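Local coordinates for probable sulfate-binding lipoprotein SubI (Mycobacterium tuberculosis, PDB 6DDN), which probably binds sulfate outside the cell membrane and serves as the solute-binding component of a sulfate uptake system, at residues 110-113 / 114-118; 200-203 / 204-208. All coordinates share one frame; numbering follows the deposited sequence. Where two conformers were deposited one is given.

Interaction 1: residues 110-113 / 114-118; sequences SVEP and DIARL. With SO4 (sulfate ion), chain E.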
# COMPACT_ATOMS: atom_id res chain seq x y z
N SER A 110 -1.08 -1.03 -5.20
CA SER A 110 -1.26 -0.26 -3.97
C SER A 110 -2.72 0.08 -3.73
O SER A 110 -3.20 0.01 -2.59
CB SER A 110 -0.42 1.02 -4.04
OG SER A 110 -0.73 1.89 -2.97
N VAL A 111 -3.45 0.44 -4.78
CA VAL A 111 -4.82 0.93 -4.66
C VAL A 111 -5.71 0.22 -5.67
O VAL A 111 -5.26 -0.20 -6.74
CB VAL A 111 -4.89 2.46 -4.85
CG1 VAL A 111 -4.14 3.17 -3.73
CG2 VAL A 111 -4.31 2.84 -6.20
N GLU A 112 -6.99 0.10 -5.32
CA GLU A 112 -7.95 -0.56 -6.20
C GLU A 112 -8.05 0.07 -7.59
O GLU A 112 -8.20 -0.68 -8.56
CB GLU A 112 -9.33 -0.58 -5.52
CG GLU A 112 -10.43 -1.22 -6.36
CD GLU A 112 -11.16 -0.22 -7.24
OE1 GLU A 112 -11.81 -0.64 -8.21
OE2 GLU A 112 -11.08 0.99 -6.95
N PRO A 113 -8.01 1.41 -7.76
CA PRO A 113 -8.03 1.97 -9.12
C PRO A 113 -7.03 1.33 -10.07
O PRO A 113 -7.32 1.17 -11.26
CB PRO A 113 -7.70 3.45 -8.89
CG PRO A 113 -8.22 3.72 -7.53
CD PRO A 113 -8.15 2.46 -6.73
N ASP A 114 -5.85 0.96 -9.57
CA ASP A 114 -4.85 0.32 -10.42
C ASP A 114 -5.27 -1.08 -10.84
O ASP A 114 -4.69 -1.63 -11.78
CB ASP A 114 -3.50 0.29 -9.70
CG ASP A 114 -2.92 1.67 -9.49
OD1 ASP A 114 -3.13 2.54 -10.36
OD2 ASP A 114 -2.25 1.89 -8.47
N ILE A 115 -6.26 -1.66 -10.17
CA ILE A 115 -6.88 -2.89 -10.66
C ILE A 115 -8.00 -2.59 -11.64
O ILE A 115 -8.16 -3.28 -12.65
CB ILE A 115 -7.39 -3.74 -9.47
CG1 ILE A 115 -6.23 -4.11 -8.54
CG2 ILE A 115 -8.07 -5.00 -9.98
CD1 ILE A 115 -5.20 -5.03 -9.17
N ALA A 116 -8.78 -1.54 -11.37
CA ALA A 116 -9.88 -1.17 -12.24
C ALA A 116 -9.40 -0.80 -13.64
O ALA A 116 -10.09 -1.07 -14.63
CB ALA A 116 -10.67 -0.01 -11.63
N ARG A 117 -8.22 -0.18 -13.75
CA ARG A 117 -7.67 0.12 -15.07
C ARG A 117 -7.48 -1.16 -15.88
O ARG A 117 -7.79 -1.19 -17.08
CB ARG A 117 -6.34 0.87 -14.94
CG ARG A 117 -5.65 1.11 -16.27
CD ARG A 117 -4.23 1.65 -16.10
NE ARG A 117 -4.22 3.02 -15.58
CZ ARG A 117 -3.98 3.33 -14.31
NH1 ARG A 117 -3.99 4.59 -13.92
NH2 ARG A 117 -3.74 2.37 -13.42
N LEU A 118 -7.00 -2.22 -15.24
CA LEU A 118 -6.83 -3.49 -15.93
C LEU A 118 -8.17 -4.14 -16.26
O LEU A 118 -8.29 -4.82 -17.28
CB LEU A 118 -5.98 -4.44 -15.09
CG LEU A 118 -4.57 -3.95 -14.80
CD1 LEU A 118 -3.70 -5.11 -14.39
CD2 LEU A 118 -3.98 -3.25 -16.01
S SO4 E . -4.10 6.41 -17.26
O1 SO4 E . -3.86 5.32 -18.19
O2 SO4 E . -2.86 6.73 -16.55
O3 SO4 E . -4.55 7.60 -17.98
O4 SO4 E . -5.12 6.02 -16.30
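The guanidinium of Arg-117 is met at its edges by two anions, Asp-114 and a sulfate ion, while the carbonyl oxygen of Pro-113 lies near the group at a slant. NH2 donates to Asp-114 OD1 in a salt bridge of 3.1 Å; the carboxylate oxygen lies in the guanidinium plane and is approached on its anti side. NE and NH1 both hydrogen-bond to the same sulfate oxygen, O4, NH1 at 3.0 Å, and Arg-96 NE binds the same ion. A bend at chi3 (-69°) in an otherwise extended arginine chain turns the group to present these edges.

Asp-114 OD2 accepts a hydrogen bond from Ser-91 OG, and Val-111 CG2 presses close to it at 3.2 Å, the two side chains crossing obliquely. The backbone enters helix 113-120 here. Asp-114 N bonds to Val-111 O, and Glu-112 O takes both Ile-115 N at 2.7 Å and Ala-116 N at 3.0 Å; the first donor sits above the carbonyl plane and the second in it. Arg-117 N closes the next turn on Pro-113 O. Glu-112 OE1 reaches Ala-116 CB at 3.7 Å.

This is a strand-to-helix turn, anchored at Ser-110 by bonds to Tyr-236, Asn-263 and Trp-180. Asp-114 is held at both carboxylate oxygens, and in this crystal the arginine lies between a carboxylate and a sulfate that probably came from the crystallisation liquor. The arginine probably offsets much of the aspartate's negative charge, next to the helix start.

Interaction 2: residues 200-203 / 204-208; sequences IDFV and NTLVN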
# COMPACT_ATOMS: atom_id res chain seq x y z
N ILE A 200 -9.23 19.93 2.17
CA ILE A 200 -8.50 20.43 1.01
C ILE A 200 -7.48 21.48 1.43
O ILE A 200 -6.32 21.47 1.01
CB ILE A 200 -9.48 20.99 -0.04
CG1 ILE A 200 -10.47 19.92 -0.49
CG2 ILE A 200 -8.72 21.54 -1.24
CD1 ILE A 200 -9.93 18.97 -1.53
N ASP A 201 -7.91 22.42 2.28
CA ASP A 201 -7.02 23.50 2.69
C ASP A 201 -5.82 22.98 3.47
O ASP A 201 -4.73 23.57 3.41
CB ASP A 201 -7.79 24.54 3.52
CG ASP A 201 -8.74 25.36 2.68
OD1 ASP A 201 -8.94 25.01 1.49
OD2 ASP A 201 -9.28 26.35 3.19
N PHE A 202 -5.98 21.88 4.21
CA PHE A 202 -4.83 21.29 4.88
C PHE A 202 -3.87 20.68 3.86
O PHE A 202 -2.67 20.98 3.88
CB PHE A 202 -5.27 20.23 5.88
CG PHE A 202 -4.12 19.52 6.54
CD1 PHE A 202 -3.55 18.40 5.96
CD2 PHE A 202 -3.61 19.98 7.74
CE1 PHE A 202 -2.49 17.76 6.56
CE2 PHE A 202 -2.55 19.33 8.35
CZ PHE A 202 -1.99 18.22 7.76
N VAL A 203 -4.38 19.81 2.99
CA VAL A 203 -3.56 19.22 1.93
C VAL A 203 -2.92 20.32 1.10
O VAL A 203 -1.76 20.21 0.69
CB VAL A 203 -4.41 18.27 1.07
CG1 VAL A 203 -3.69 17.90 -0.21
CG2 VAL A 203 -4.78 17.02 1.86
N ASN A 204 -3.67 21.39 0.84
CA ASN A 204 -3.14 22.55 0.13
C ASN A 204 -1.87 23.07 0.80
O ASN A 204 -0.82 23.19 0.16
CB ASN A 204 -4.20 23.65 0.08
CG ASN A 204 -4.19 24.42 -1.21
OD1 ASN A 204 -3.13 24.73 -1.76
ND2 ASN A 204 -5.38 24.74 -1.72
N THR A 205 -1.95 23.38 2.09
CA THR A 205 -0.79 23.91 2.80
C THR A 205 0.30 22.86 2.95
O THR A 205 1.49 23.18 2.90
CB THR A 205 -1.22 24.44 4.17
OG1 THR A 205 -2.37 25.29 4.01
CG2 THR A 205 -0.10 25.25 4.80
N LEU A 206 -0.09 21.60 3.14
CA LEU A 206 0.90 20.53 3.28
C LEU A 206 1.71 20.36 2.00
O LEU A 206 2.94 20.32 2.04
CB LEU A 206 0.21 19.22 3.66
CG LEU A 206 1.08 17.97 3.67
CD1 LEU A 206 2.04 18.00 4.85
CD2 LEU A 206 0.23 16.71 3.69
N VAL A 207 1.03 20.28 0.86
CA VAL A 207 1.72 20.01 -0.40
C VAL A 207 2.55 21.22 -0.83
O VAL A 207 3.75 21.09 -1.12
CB VAL A 207 0.72 19.61 -1.49
CG1 VAL A 207 1.40 19.57 -2.85
CG2 VAL A 207 0.10 18.25 -1.16
N ASN A 208 1.93 22.40 -0.87
CA ASN A 208 2.61 23.57 -1.44
C ASN A 208 3.82 23.97 -0.61
O ASN A 208 4.90 24.21 -1.15
CB ASN A 208 1.63 24.73 -1.56
CG ASN A 208 0.62 24.53 -2.67
OD1 ASN A 208 0.85 23.75 -3.59
ND2 ASN A 208 -0.49 25.25 -2.60
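Phe-202 and Leu-206, one helical turn apart, meet at an angle: the ring carbon CE1 of Phe-202 lies 4.1 Å from CD2 of Leu-206, and the methyl comes to the ring at a slant. Both side chains leave the helix with CG opposite the backbone N (chi1 176° for the phenylalanine), which sends the ring along the helix toward the leucine. Beyond the helix, Phe-202 packs on Trp-157, Leu-161 and, in helix 177-190, Pro-185 and Lys-189, while Leu-206 touches Leu-160.

Val-203 and Val-207 are arranged differently. They lie side by side and point the same way, with CG1 of Val-203 3.9 Å from CG2 of Val-207. That second methyl also rests 3.3 Å from Val-203 O, the very oxygen that receives Val-207 N at 2.8 Å. Ile-200, a turn earlier than its bonded partner Asn-204, carries the apolar surface on to Tyr-186 and Phe-336.

The polar side is built round Asp-201 O. Thr-205 gives it two hydrogen bonds, from OG1 at 3.0 Å and from N at 3.1 Å. The hydroxyl comes in nearly along the C=O axis, whereas the amide sits above the carbonyl plane. OG1 is placed there because it stands opposite the threonine's own carbonyl carbon, next to its backbone N. A diethylene glycol molecule, probably from the crystallisation liquor, lies close to the Thr-205 side chain.

Chemically, helix 196-210 is amphipathic here: Ile-200, Phe-202 and Leu-206 pack on helix 177-190 and neighbouring loops, whereas Asn-204 and Asn-208 are exposed. On the polar side the threonine hydroxyl folds back, donating its hydrogen to the backbone of its own helix.

In the fold
Following the chain from its N terminus, interaction 1 comes first: strand 106-108 ends, a short loop runs through Ser-110, and helix 113-120 begins. Interaction 2 opens only much later, midway along helix 196-210. Each joins consecutive residues, so neither encloses a long loop, and the two stand in series without nesting or crossing. Their centres are 25 Å apart and their nearest atoms about 15 Å apart, with no touch. Interaction 1 ties the strand-to-helix turn to helix 91-99 and to Trp-328 of helix 328-331; interaction 2 seats its helix against helix 177-190, further from the centre of the chain. Both belong to the solute-binding protein fold.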